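Myosin-17 (Arabidopsis thaliana, PDB 7KFL) probably moves cargo along actin filaments as a plant class XI myosin, using this globular tail as its cargo-binding domain. Local coordinates at residues A234-V239 and D289-S294; N269-K274 and D345-H350; A62-V67 and N71-Y76; E298-R303 and C327-I332. All coordinates share one frame; numbering follows the deposited sequence.

Interaction 1 (A234-V239 and D289-S294)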
loop_
_atom_site.group_PDB
_atom_site.type_symbol
_atom_site.label_atom_id
_atom_site.label_comp_id
_atom_site.label_asym_id
_atom_site.label_seq_id
_atom_site.Cartn_x
_atom_site.Cartn_y
_atom_site.Cartn_z
ATOM N N ALA A 234 -0.942 -7.799 11.672
ATOM C CA ALA A 234 -1.366 -7.751 10.255
ATOM C C ALA A 234 -0.499 -8.730 9.468
ATOM O O ALA A 234 0.720 -8.723 9.625
ATOM C CB ALA A 234 -1.240 -6.346 9.721
ATOM N N PRO A 235 -1.086 -9.612 8.624
ATOM C CA PRO A 235 -0.304 -10.611 7.896
ATOM C C PRO A 235 0.757 -9.936 7.028
ATOM O O PRO A 235 0.426 -9.091 6.200
ATOM C CB PRO A 235 -1.338 -11.372 7.051
ATOM C CG PRO A 235 -2.548 -10.458 7.007
ATOM C CD PRO A 235 -2.521 -9.687 8.309
ATOM N N PRO A 236 2.059 -10.268 7.204
ATOM C CA PRO A 236 3.139 -9.565 6.507
ATOM C C PRO A 236 2.861 -9.317 5.014
ATOM O O PRO A 236 3.183 -8.245 4.536
ATOM C CB PRO A 236 4.335 -10.510 6.690
ATOM C CG PRO A 236 4.068 -11.189 8.015
ATOM C CD PRO A 236 2.562 -11.339 8.081
ATOM N N PHE A 237 2.269 -10.305 4.333
ATOM C CA PHE A 237 1.875 -10.264 2.898
ATOM C C PHE A 237 1.091 -8.978 2.598
ATOM O O PHE A 237 1.438 -8.278 1.628
ATOM C CB PHE A 237 1.059 -11.508 2.538
ATOM C CG PHE A 237 0.511 -11.515 1.134
ATOM C CD1 PHE A 237 -0.695 -10.894 0.841
ATOM C CD2 PHE A 237 1.201 -12.137 0.103
ATOM C CE1 PHE A 237 -1.196 -10.891 -0.451
ATOM C CE2 PHE A 237 0.697 -12.136 -1.188
ATOM C CZ PHE A 237 -0.503 -11.516 -1.462
ATOM N N LEU A 238 0.059 -8.688 3.396
ATOM C CA LEU A 238 -0.806 -7.486 3.223
ATOM C C LEU A 238 0.007 -6.213 3.479
ATOM O O LEU A 238 -0.261 -5.209 2.797
ATOM C CB LEU A 238 -2.012 -7.554 4.168
ATOM C CG LEU A 238 -3.229 -8.327 3.662
ATOM C CD1 LEU A 238 -4.472 -7.938 4.451
ATOM C CD2 LEU A 238 -3.466 -8.098 2.176
ATOM N N VAL A 239 0.954 -6.253 4.420
ATOM C CA VAL A 239 1.806 -5.084 4.791
ATOM C C VAL A 239 2.799 -4.823 3.649
ATOM O O VAL A 239 3.024 -3.639 3.328
ATOM C CB VAL A 239 2.513 -5.297 6.144
ATOM C CG1 VAL A 239 3.403 -4.118 6.509
ATOM C CG2 VAL A 239 1.517 -5.568 7.263
ATOM N N ASP A 289 12.672 -7.327 4.007
ATOM C CA ASP A 289 11.897 -7.699 2.791
ATOM C C ASP A 289 10.538 -8.291 3.191
ATOM O O ASP A 289 9.610 -8.212 2.368
ATOM C CB ASP A 289 12.687 -8.668 1.904
ATOM C CG ASP A 289 13.881 -8.030 1.209
ATOM O OD1 ASP A 289 13.672 -7.062 0.447
ATOM O OD2 ASP A 289 15.013 -8.502 1.438
ATOM N N GLU A 290 10.426 -8.853 4.400
ATOM C CA GLU A 290 9.178 -9.465 4.938
ATOM C C GLU A 290 8.062 -8.414 5.030
ATOM O O GLU A 290 6.896 -8.792 4.818
ATOM C CB GLU A 290 9.426 -10.106 6.308
ATOM C CG GLU A 290 8.153 -10.584 6.990
ATOM C CD GLU A 290 8.342 -11.644 8.060
ATOM O OE1 GLU A 290 8.752 -12.770 7.707
ATOM O OE2 GLU A 290 8.068 -11.348 9.243
ATOM N N TYR A 291 8.398 -7.162 5.358
ATOM C CA TYR A 291 7.424 -6.058 5.583
ATOM C C TYR A 291 7.571 -4.957 4.524
ATOM O O TYR A 291 6.587 -4.220 4.321
ATOM C CB TYR A 291 7.582 -5.496 6.998
ATOM C CG TYR A 291 7.101 -6.423 8.084
ATOM C CD1 TYR A 291 5.772 -6.433 8.475
ATOM C CD2 TYR A 291 7.969 -7.299 8.716
ATOM C CE1 TYR A 291 5.318 -7.284 9.471
ATOM C CE2 TYR A 291 7.531 -8.156 9.713
ATOM C CZ TYR A 291 6.200 -8.149 10.093
ATOM O OH TYR A 291 5.760 -8.989 11.074
ATOM N N ALA A 292 8.740 -4.840 3.884
ATOM C CA ALA A 292 9.038 -3.838 2.832
ATOM C C ALA A 292 8.676 -4.395 1.449
ATOM O O ALA A 292 8.285 -3.594 0.580
ATOM C CB ALA A 292 10.492 -3.441 2.892
ATOM N N GLY A 293 8.818 -5.711 1.253
ATOM C CA GLY A 293 8.562 -6.391 -0.031
ATOM C C GLY A 293 9.557 -5.952 -1.090
ATOM O O GLY A 293 10.763 -6.208 -0.901
ATOM N N SER A 294 9.071 -5.304 -2.155
ATOM C CA SER A 294 9.885 -4.726 -3.258
ATOM C C SER A 294 9.648 -3.211 -3.332
ATOM O O SER A 294 9.675 -2.658 -4.449
ATOM C CB SER A 294 9.576 -5.408 -4.567
ATOM O OG SER A 294 8.220 -5.208 -4.937
HETATM O O HOH W 1 2.575 -8.225 11.455
#
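Pro-236 and Val-239 pack against Glu-290 and Tyr-291, joining two helices of the largely helical myosin globular tail. Pro-236 opens helix 236-260, with Pro-235 at the N-cap. A proline fits such a place, since the first turn of a helix needs no backbone N-H bond. The partner helix, 289-292, is a single turn. Gly-293 ends it with a positive phi of 66°.

Apolar contact comes first. The proline ring lies alongside the Glu-290 chain, and both point the same way. Its CB is 3.8 Å from Glu-290 CG and 3.6 Å from Glu-290 O. Farther round the ring, Pro-236 CG reaches the phenol end of Tyr-291, 4.3 Å from CZ. Val-239 takes the edge of the same aromatic ring, where its CG1 lies near the ring plane, 3.9 Å from Tyr-291 CD1. The valine holds CG1 anti to its backbone N (chi1 179°), which directs this methyl to the tyrosine. Leu-226 of helix 205-231 touches both residues.

Polar contact is mostly indirect. No hydrogen bond runs straight across. Arg-240 NH1 binds Glu-290 O, and Lys-230 makes a cation-pi contact with Tyr-291. One water bridges the segments in the plane of the tyrosine ring. It donates to Ala-234 O at 2.7 Å and lies 3.3 Å from Tyr-291 OH.

Interaction 2 (N269-K274 and D345-H350)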
loop_
_atom_site.group_PDB
_atom_site.type_symbol
_atom_site.label_atom_id
_atom_site.label_comp_id
_atom_site.label_asym_id
_atom_site.label_seq_id
_atom_site.Cartn_x
_atom_site.Cartn_y
_atom_site.Cartn_z
ATOM N N ASN A 269 19.678 19.595 -6.905
ATOM C CA ASN A 269 18.409 18.924 -6.515
ATOM C C ASN A 269 18.557 17.406 -6.688
ATOM O O ASN A 269 17.887 16.663 -5.945
ATOM C CB ASN A 269 17.198 19.457 -7.281
ATOM C CG ASN A 269 15.900 19.093 -6.591
ATOM O OD1 ASN A 269 15.648 19.529 -5.470
ATOM N ND2 ASN A 269 15.088 18.267 -7.230
ATOM N N GLY A 270 19.392 16.966 -7.634
ATOM C CA GLY A 270 19.771 15.550 -7.796
ATOM C C GLY A 270 20.446 15.023 -6.542
ATOM O O GLY A 270 20.075 13.923 -6.086
ATOM N N GLU A 271 21.386 15.798 -5.991
ATOM C CA GLU A 271 22.147 15.461 -4.756
ATOM C C GLU A 271 21.183 15.373 -3.570
ATOM O O GLU A 271 21.280 14.397 -2.801
ATOM C CB GLU A 271 23.208 16.520 -4.452
ATOM C CG GLU A 271 24.293 16.637 -5.506
ATOM C CD GLU A 271 25.257 17.783 -5.256
ATOM O OE1 GLU A 271 24.780 18.916 -5.035
ATOM O OE2 GLU A 271 26.483 17.539 -5.264
ATOM N N TYR A 272 20.305 16.370 -3.426
ATOM C CA TYR A 272 19.340 16.492 -2.304
ATOM C C TYR A 272 18.406 15.278 -2.271
ATOM O O TYR A 272 18.173 14.738 -1.175
ATOM C CB TYR A 272 18.512 17.774 -2.410
ATOM C CG TYR A 272 17.323 17.776 -1.486
ATOM C CD1 TYR A 272 17.494 17.807 -0.113
ATOM C CD2 TYR A 272 16.030 17.697 -1.976
ATOM C CE1 TYR A 272 16.414 17.793 0.751
ATOM C CE2 TYR A 272 14.937 17.682 -1.126
ATOM C CZ TYR A 272 15.129 17.733 0.242
ATOM O OH TYR A 272 14.059 17.707 1.088
ATOM N N VAL A 273 17.863 14.887 -3.428
ATOM C CA VAL A 273 16.915 13.738 -3.555
ATOM C C VAL A 273 17.682 12.435 -3.297
ATOM O O VAL A 273 17.123 11.563 -2.604
ATOM C CB VAL A 273 16.187 13.728 -4.914
ATOM C CG1 VAL A 273 15.534 12.384 -5.200
ATOM C CG2 VAL A 273 15.151 14.838 -5.002
ATOM N N LYS A 274 18.909 12.310 -3.817
ATOM C CA LYS A 274 19.771 11.115 -3.608
ATOM C C LYS A 274 19.955 10.879 -2.104
ATOM O O LYS A 274 19.951 9.702 -1.689
ATOM C CB LYS A 274 21.133 11.269 -4.293
ATOM C CG LYS A 274 21.957 9.988 -4.339
ATOM C CD LYS A 274 23.189 10.068 -5.215
ATOM C CE LYS A 274 23.690 8.701 -5.633
ATOM N NZ LYS A 274 25.000 8.780 -6.322
ATOM N N ASP A 345 23.509 25.986 -11.523
ATOM C CA ASP A 345 24.070 27.264 -11.004
ATOM C C ASP A 345 24.955 26.982 -9.783
ATOM O O ASP A 345 25.189 27.923 -8.998
ATOM C CB ASP A 345 22.958 28.256 -10.643
ATOM C CG ASP A 345 22.358 28.972 -11.839
ATOM O OD1 ASP A 345 22.352 28.376 -12.936
ATOM O OD2 ASP A 345 21.902 30.120 -11.661
ATOM N N LYS A 346 25.433 25.742 -9.629
ATOM C CA LYS A 346 26.277 25.311 -8.482
ATOM C C LYS A 346 27.659 24.898 -8.999
ATOM O O LYS A 346 28.651 25.480 -8.527
ATOM C CB LYS A 346 25.599 24.173 -7.714
ATOM C CG LYS A 346 26.269 23.804 -6.398
ATOM C CD LYS A 346 25.482 22.819 -5.568
ATOM C CE LYS A 346 26.252 22.326 -4.360
ATOM N NZ LYS A 346 25.608 21.140 -3.748
ATOM N N TYR A 347 27.711 23.930 -9.922
ATOM C CA TYR A 347 28.956 23.387 -10.531
ATOM C C TYR A 347 29.130 23.899 -11.968
ATOM O O TYR A 347 30.256 23.797 -12.492
ATOM C CB TYR A 347 28.940 21.857 -10.516
ATOM C CG TYR A 347 28.966 21.237 -9.142
ATOM C CD1 TYR A 347 27.844 21.255 -8.328
ATOM C CD2 TYR A 347 30.107 20.617 -8.656
ATOM C CE1 TYR A 347 27.856 20.683 -7.066
ATOM C CE2 TYR A 347 30.135 20.039 -7.397
ATOM C CZ TYR A 347 29.006 20.073 -6.597
ATOM O OH TYR A 347 29.020 19.507 -5.355
ATOM N N GLY A 348 28.061 24.410 -12.591
ATOM C CA GLY A 348 28.074 24.936 -13.970
ATOM C C GLY A 348 28.326 23.853 -15.010
ATOM O O GLY A 348 28.828 24.196 -16.100
ATOM N N THR A 349 27.995 22.595 -14.698
ATOM C CA THR A 349 28.126 21.433 -15.621
ATOM C C THR A 349 26.999 21.498 -16.657
ATOM O O THR A 349 25.914 22.012 -16.318
ATOM C CB THR A 349 28.119 20.097 -14.864
ATOM O OG1 THR A 349 26.880 19.971 -14.166
ATOM C CG2 THR A 349 29.269 19.965 -13.890
ATOM N N HIS A 350 27.256 21.003 -17.871
ATOM C CA HIS A 350 26.300 21.025 -19.012
ATOM C C HIS A 350 25.536 19.698 -19.073
ATOM O O HIS A 350 25.900 18.760 -18.331
ATOM C CB HIS A 350 27.027 21.338 -20.328
ATOM C CG HIS A 350 27.756 22.641 -20.318
ATOM N ND1 HIS A 350 28.913 22.845 -21.045
ATOM C CD2 HIS A 350 27.511 23.795 -19.659
ATOM C CE1 HIS A 350 29.344 24.073 -20.842
ATOM N NE2 HIS A 350 28.503 24.676 -19.992
#
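Glu-271 reaches from helix 267-287 to Lys-346 and Tyr-347, which lie in the loop between helices 332-341 and 354-369. Its CB already points toward that loop. CG stands anti to the carbonyl carbon (chi1 -64°), and the chain then runs extended, which carries the carboxylate clear of the helix. CD lies 3.7 Å from Lys-346 NZ. OE1 takes the salt bridge, with Lys-346 NZ at 2.7 Å. The ammonium group comes to the syn side of OE1, 17° out of the carboxylate plane. Lys-346 is extended as well and arrives from the opposite direction. The other oxygen, OE2, is 3.2 Å from Tyr-347 OH. The carboxylate and the phenol ring are steeply turned, with planes 78° apart.

With an alanine here instead of Glu-271, the Lys-346 ammonium is likely to lose its charge partner on the helix, and the Tyr-347 hydroxyl its nearby carboxylate oxygen. The loop has other ties. Asp-344 OD1 accepts from the backbone N atoms of Lys-346 and Tyr-347, and the Tyr-347 ring meets Phe-267. The loop also touches a crystal neighbour. This is a surface salt bridge between a helix and an irregular loop, at the far end of a helical tail domain.

Interaction 3 (A62-V67 and N71-Y76)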
loop_
_atom_site.group_PDB
_atom_site.type_symbol
_atom_site.label_atom_id
_atom_site.label_comp_id
_atom_site.label_asym_id
_atom_site.label_seq_id
_atom_site.Cartn_x
_atom_site.Cartn_y
_atom_site.Cartn_z
ATOM N N ALA A 62 -18.314 -1.734 9.896
ATOM C CA ALA A 62 -18.618 -0.490 9.148
ATOM C C ALA A 62 -18.682 0.699 10.115
ATOM O O ALA A 62 -18.092 1.741 9.794
ATOM C CB ALA A 62 -19.904 -0.649 8.376
ATOM N N THR A 63 -19.358 0.544 11.258
ATOM C CA THR A 63 -19.568 1.621 12.265
ATOM C C THR A 63 -18.254 1.917 13.002
ATOM O O THR A 63 -18.084 3.066 13.461
ATOM C CB THR A 63 -20.677 1.259 13.261
ATOM O OG1 THR A 63 -21.704 0.544 12.576
ATOM C CG2 THR A 63 -21.274 2.478 13.931
ATOM N N ALA A 64 -17.366 0.924 13.109
ATOM C CA ALA A 64 -16.087 1.004 13.853
ATOM C C ALA A 64 -15.058 1.831 13.071
ATOM O O ALA A 64 -14.383 2.663 13.704
ATOM C CB ALA A 64 -15.570 -0.384 14.146
ATOM N N ILE A 65 -14.932 1.610 11.757
ATOM C CA ILE A 65 -13.844 2.197 10.914
ATOM C C ILE A 65 -14.223 3.614 10.460
ATOM O O ILE A 65 -13.294 4.390 10.168
ATOM C CB ILE A 65 -13.494 1.291 9.714
ATOM C CG1 ILE A 65 -14.599 1.271 8.651
ATOM C CG2 ILE A 65 -13.121 -0.104 10.194
ATOM C CD1 ILE A 65 -14.295 0.398 7.452
ATOM N N GLU A 66 -15.517 3.944 10.404
ATOM C CA GLU A 66 -16.023 5.213 9.808
ATOM C C GLU A 66 -16.097 6.296 10.898
ATOM O O GLU A 66 -17.152 6.945 11.024
ATOM C CB GLU A 66 -17.361 4.958 9.107
ATOM C CG GLU A 66 -17.547 5.766 7.832
ATOM C CD GLU A 66 -16.502 5.520 6.752
ATOM O OE1 GLU A 66 -15.799 6.486 6.383
ATOM O OE2 GLU A 66 -16.395 4.367 6.275
ATOM N N VAL A 67 -14.993 6.498 11.627
ATOM C CA VAL A 67 -14.840 7.518 12.709
ATOM C C VAL A 67 -13.550 8.298 12.452
ATOM O O VAL A 67 -12.681 7.829 11.718
ATOM C CB VAL A 67 -14.845 6.869 14.110
ATOM C CG1 VAL A 67 -16.241 6.430 14.522
ATOM C CG2 VAL A 67 -13.864 5.711 14.216
ATOM N N ASN A 71 -7.066 4.932 12.509
ATOM C CA ASN A 71 -5.851 4.153 12.146
ATOM C C ASN A 71 -5.780 2.874 12.987
ATOM O O ASN A 71 -5.513 1.803 12.406
ATOM C CB ASN A 71 -4.575 4.990 12.270
ATOM C CG ASN A 71 -4.212 5.690 10.979
ATOM O OD1 ASN A 71 -4.369 5.126 9.899
ATOM N ND2 ASN A 71 -3.718 6.913 11.077
ATOM N N GLU A 72 -6.014 2.985 14.297
ATOM C CA GLU A 72 -5.925 1.854 15.260
ATOM C C GLU A 72 -7.048 0.852 14.971
ATOM O O GLU A 72 -6.752 -0.357 14.900
ATOM C CB GLU A 72 -5.994 2.366 16.699
ATOM C CG GLU A 72 -4.834 3.271 17.078
ATOM C CD GLU A 72 -4.807 3.688 18.539
ATOM O OE1 GLU A 72 -5.076 2.826 19.405
ATOM O OE2 GLU A 72 -4.520 4.876 18.811
ATOM N N VAL A 73 -8.279 1.343 14.798
ATOM C CA VAL A 73 -9.494 0.512 14.535
ATOM C C VAL A 73 -9.400 -0.117 13.135
ATOM O O VAL A 73 -9.932 -1.235 12.966
ATOM C CB VAL A 73 -10.792 1.326 14.723
ATOM C CG1 VAL A 73 -10.938 2.443 13.702
ATOM C CG2 VAL A 73 -12.025 0.437 14.714
ATOM N N LEU A 74 -8.752 0.558 12.176
ATOM C CA LEU A 74 -8.551 0.049 10.789
ATOM C C LEU A 74 -7.532 -1.094 10.792
ATOM O O LEU A 74 -7.818 -2.136 10.175
ATOM C CB LEU A 74 -8.083 1.181 9.869
ATOM C CG LEU A 74 -9.190 2.046 9.268
ATOM C CD1 LEU A 74 -8.611 3.320 8.674
ATOM C CD2 LEU A 74 -9.975 1.277 8.217
ATOM N N ALA A 75 -6.380 -0.895 11.435
ATOM C CA ALA A 75 -5.302 -1.905 11.570
ATOM C C ALA A 75 -5.858 -3.150 12.271
ATOM O O ALA A 75 -5.533 -4.278 11.838
ATOM C CB ALA A 75 -4.132 -1.316 12.322
ATOM N N TYR A 76 -6.684 -2.936 13.303
ATOM C CA TYR A 76 -7.366 -3.989 14.098
ATOM C C TYR A 76 -8.264 -4.827 13.183
ATOM O O TYR A 76 -8.134 -6.066 13.175
ATOM C CB TYR A 76 -8.182 -3.367 15.236
ATOM C CG TYR A 76 -8.871 -4.372 16.124
ATOM C CD1 TYR A 76 -8.152 -5.127 17.039
ATOM C CD2 TYR A 76 -10.239 -4.579 16.049
ATOM C CE1 TYR A 76 -8.773 -6.060 17.856
ATOM C CE2 TYR A 76 -10.877 -5.507 16.858
ATOM C CZ TYR A 76 -10.142 -6.251 17.765
ATOM O OH TYR A 76 -10.761 -7.167 18.564
#
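Val-73 sits over the end of helix 53-65, touching Ala-64, Ile-65 and Val-67. The contact closes a tight helix-loop-helix junction, since helix 71-89 starts only a few residues later. The nearest CA atoms are those of Ile-65 and Leu-74, 5.7 Å apart.

The first group of contacts is methyl against backbone. Both methyls of Val-73 lie by one carbonyl oxygen, with CG2 at 3.4 Å and CG1 at 3.5 Å from Ala-64 O. Val-73 CG1 is also 4.0 Å from Ile-65 CA. CG1 stands between the backbone N and the carbonyl carbon of Val-73 (chi1 66°). The other methyl is then anti to the N, and both branches face the neighbouring helix.

The second group is methyl against methyl or methine. Val-73 CG2 is 3.7 Å from Ala-64 CB. Val-73 CG1 also has a looser neighbour in Val-67 CG2, at 4.4 Å. Leu-74 brings CD2 to Ile-65 CB at 3.8 Å, and these two side chains cross at about a right angle. Ile-166 of helix 150-186 touches both of them.

The polar ties belong to the turn. Glu-66 is the centre of an inverse gamma turn, with a weak bond from Val-67 N to Ile-65 O. Asn-70 ND2 also binds Ile-65 O. No hydrogen bond joins the two segments themselves. The chemistry implies a junction that rests on hydrocarbon packing.

Interaction 4 (E298-R303 and C327-I332)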
loop_
_atom_site.group_PDB
_atom_site.type_symbol
_atom_site.label_atom_id
_atom_site.label_comp_id
_atom_site.label_asym_id
_atom_site.label_seq_id
_atom_site.Cartn_x
_atom_site.Cartn_y
_atom_site.Cartn_z
ATOM N N GLU A 298 10.366 -0.062 -6.453
ATOM C CA GLU A 298 9.291 0.837 -6.954
ATOM C C GLU A 298 9.852 2.236 -7.235
ATOM O O GLU A 298 9.217 2.962 -8.019
ATOM C CB GLU A 298 8.129 0.891 -5.961
ATOM C CG GLU A 298 7.249 -0.342 -6.023
ATOM C CD GLU A 298 6.592 -0.541 -7.377
ATOM O OE1 GLU A 298 5.879 0.382 -7.822
ATOM O OE2 GLU A 298 6.822 -1.604 -7.996
ATOM N N LEU A 299 10.995 2.592 -6.632
ATOM C CA LEU A 299 11.671 3.909 -6.809
ATOM C C LEU A 299 12.660 3.858 -7.986
ATOM O O LEU A 299 13.423 4.834 -8.145
ATOM C CB LEU A 299 12.403 4.280 -5.514
ATOM C CG LEU A 299 11.528 4.506 -4.282
ATOM C CD1 LEU A 299 12.391 4.732 -3.052
ATOM C CD2 LEU A 299 10.585 5.682 -4.479
ATOM N N ARG A 300 12.655 2.777 -8.777
ATOM C CA ARG A 300 13.642 2.528 -9.866
ATOM C C ARG A 300 13.678 3.714 -10.843
ATOM O O ARG A 300 14.776 4.001 -11.352
ATOM C CB ARG A 300 13.354 1.201 -10.581
ATOM C CG ARG A 300 11.982 1.104 -11.234
ATOM C CD ARG A 300 11.649 -0.322 -11.640
ATOM N NE ARG A 300 10.249 -0.472 -12.035
ATOM C CZ ARG A 300 9.812 -0.947 -13.203
ATOM N NH1 ARG A 300 10.659 -1.355 -14.137
ATOM N NH2 ARG A 300 8.511 -1.027 -13.429
ATOM N N HIS A 301 12.541 4.378 -11.091
ATOM C CA HIS A 301 12.440 5.581 -11.968
ATOM C C HIS A 301 13.229 6.742 -11.354
ATOM O O HIS A 301 14.182 7.217 -12.001
ATOM C CB HIS A 301 10.984 6.016 -12.192
ATOM C CG HIS A 301 10.174 5.100 -13.048
ATOM N ND1 HIS A 301 9.996 5.325 -14.401
ATOM C CD2 HIS A 301 9.465 3.990 -12.751
ATOM C CE1 HIS A 301 9.228 4.380 -14.903
ATOM N NE2 HIS A 301 8.890 3.548 -13.910
ATOM N N ILE A 302 12.826 7.196 -10.164
ATOM C CA ILE A 302 13.426 8.385 -9.483
ATOM C C ILE A 302 14.912 8.112 -9.217
ATOM O O ILE A 302 15.715 9.035 -9.427
ATOM C CB ILE A 302 12.653 8.779 -8.202
ATOM C CG1 ILE A 302 13.217 10.054 -7.563
ATOM C CG2 ILE A 302 12.604 7.642 -7.191
ATOM C CD1 ILE A 302 13.217 11.264 -8.471
ATOM N N ARG A 303 15.262 6.892 -8.795
ATOM C CA ARG A 303 16.664 6.472 -8.515
ATOM C C ARG A 303 17.529 6.707 -9.761
ATOM O O ARG A 303 18.584 7.365 -9.632
ATOM C CB ARG A 303 16.711 5.002 -8.083
ATOM C CG ARG A 303 16.250 4.765 -6.652
ATOM C CD ARG A 303 15.880 3.317 -6.388
ATOM N NE ARG A 303 16.980 2.406 -6.672
ATOM C CZ ARG A 303 16.873 1.082 -6.757
ATOM N NH1 ARG A 303 15.705 0.485 -6.582
ATOM N NH2 ARG A 303 17.945 0.356 -7.022
ATOM N N CYS A 327 19.837 4.641 -17.176
ATOM C CA CYS A 327 18.368 4.855 -17.040
ATOM C C CYS A 327 17.578 3.881 -17.915
ATOM O O CYS A 327 16.753 4.305 -18.721
ATOM C CB CYS A 327 18.006 6.292 -17.402
ATOM S SG CYS A 327 18.974 7.529 -16.500
ATOM N N PRO A 328 17.762 2.547 -17.756
ATOM C CA PRO A 328 17.078 1.565 -18.601
ATOM C C PRO A 328 15.546 1.517 -18.467
ATOM O O PRO A 328 14.917 0.972 -19.353
ATOM C CB PRO A 328 17.683 0.222 -18.156
ATOM C CG PRO A 328 18.166 0.477 -16.746
ATOM C CD PRO A 328 18.646 1.912 -16.766
ATOM N N VAL A 329 14.986 2.074 -17.388
ATOM C CA VAL A 329 13.519 2.072 -17.100
ATOM C C VAL A 329 12.874 3.335 -17.690
ATOM O O VAL A 329 11.661 3.286 -17.979
ATOM C CB VAL A 329 13.249 1.937 -15.588
ATOM C CG1 VAL A 329 11.834 2.351 -15.206
ATOM C CG2 VAL A 329 13.536 0.525 -15.101
ATOM N N LEU A 330 13.639 4.417 -17.863
ATOM C CA LEU A 330 13.126 5.715 -18.384
ATOM C C LEU A 330 12.879 5.609 -19.891
ATOM O O LEU A 330 13.711 4.999 -20.588
ATOM C CB LEU A 330 14.120 6.841 -18.076
ATOM C CG LEU A 330 13.888 7.584 -16.762
ATOM C CD1 LEU A 330 14.160 6.681 -15.568
ATOM C CD2 LEU A 330 14.748 8.835 -16.690
ATOM N N SER A 331 11.774 6.196 -20.364
ATOM C CA SER A 331 11.424 6.331 -21.801
ATOM C C SER A 331 12.260 7.452 -22.430
ATOM O O SER A 331 12.810 8.284 -21.674
ATOM C CB SER A 331 9.953 6.597 -21.976
ATOM O OG SER A 331 9.638 7.933 -21.620
ATOM N N ILE A 332 12.333 7.480 -23.764
ATOM C CA ILE A 332 13.057 8.527 -24.544
ATOM C C ILE A 332 12.415 9.889 -24.252
ATOM O O ILE A 332 13.171 10.857 -24.056
ATOM C CB ILE A 332 13.062 8.197 -26.052
ATOM C CG1 ILE A 332 13.873 6.934 -26.364
ATOM C CG2 ILE A 332 13.544 9.390 -26.867
ATOM C CD1 ILE A 332 15.364 7.062 -26.110
#
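Val-329 lays its CG1 methyl over the face of the His-301 ring, a CH-pi contact. The methyl is 3.4 Å from the ring centroid and 15° off the ring normal. The contact joins the start of helix 300-309 to the loop before helix 332-341, within the DIL domain. Val-329 CG1 comes within 3.3 Å of His-301 CE1. It is anti to the backbone N (chi1 162°), which extends it toward the imidazole. The second methyl, CG2, turns to Arg-300 and lies 3.6 Å from its NH1. One face of that guanidinium is covered by CG1, so one valine serves two flat groups. The ring of Phe-255 meets the imidazole edge-to-face.

If the imidazole were exchanged for the short side chain of a serine, Val-329 CG1 would probably lose the flat face it rests on, and a gap would open between it and Phe-255. The loop is held by a polar bond too, as Gln-304 OE1 accepts from Val-329 N. Leu-330 also touches Leu-335 and Ile-338 of helix 332-341. Across the contact, Leu-330 CD1 rests 3.6 Å from His-301 O.

How the interactions relate
Interaction 3 comes first in the chain, then interaction 1, then interaction 4. Interaction 2 spans interaction 4, and its segments alternate with those of interaction 1. Interactions 2 and 3 lie on opposite sides of the chain's centre, their centres 45 Å apart. Interactions 1 and 3 are closer, with centres 21 Å apart and nearest atoms about 5 Å. Helix 71-89, which starts in interaction 3, touches Pro-235 and Leu-238 of interaction 1. Helix 236-260 begins in interaction 1 and packs on segment 298-303 of interaction 4. Interactions 2 and 4 touch directly, Val-273 CG1 to Ile-302 CG1 at 4.0 Å, through helices 267-287 and 300-309. Neighbouring contacts along the elongated tail are thus linked in pairs by helices.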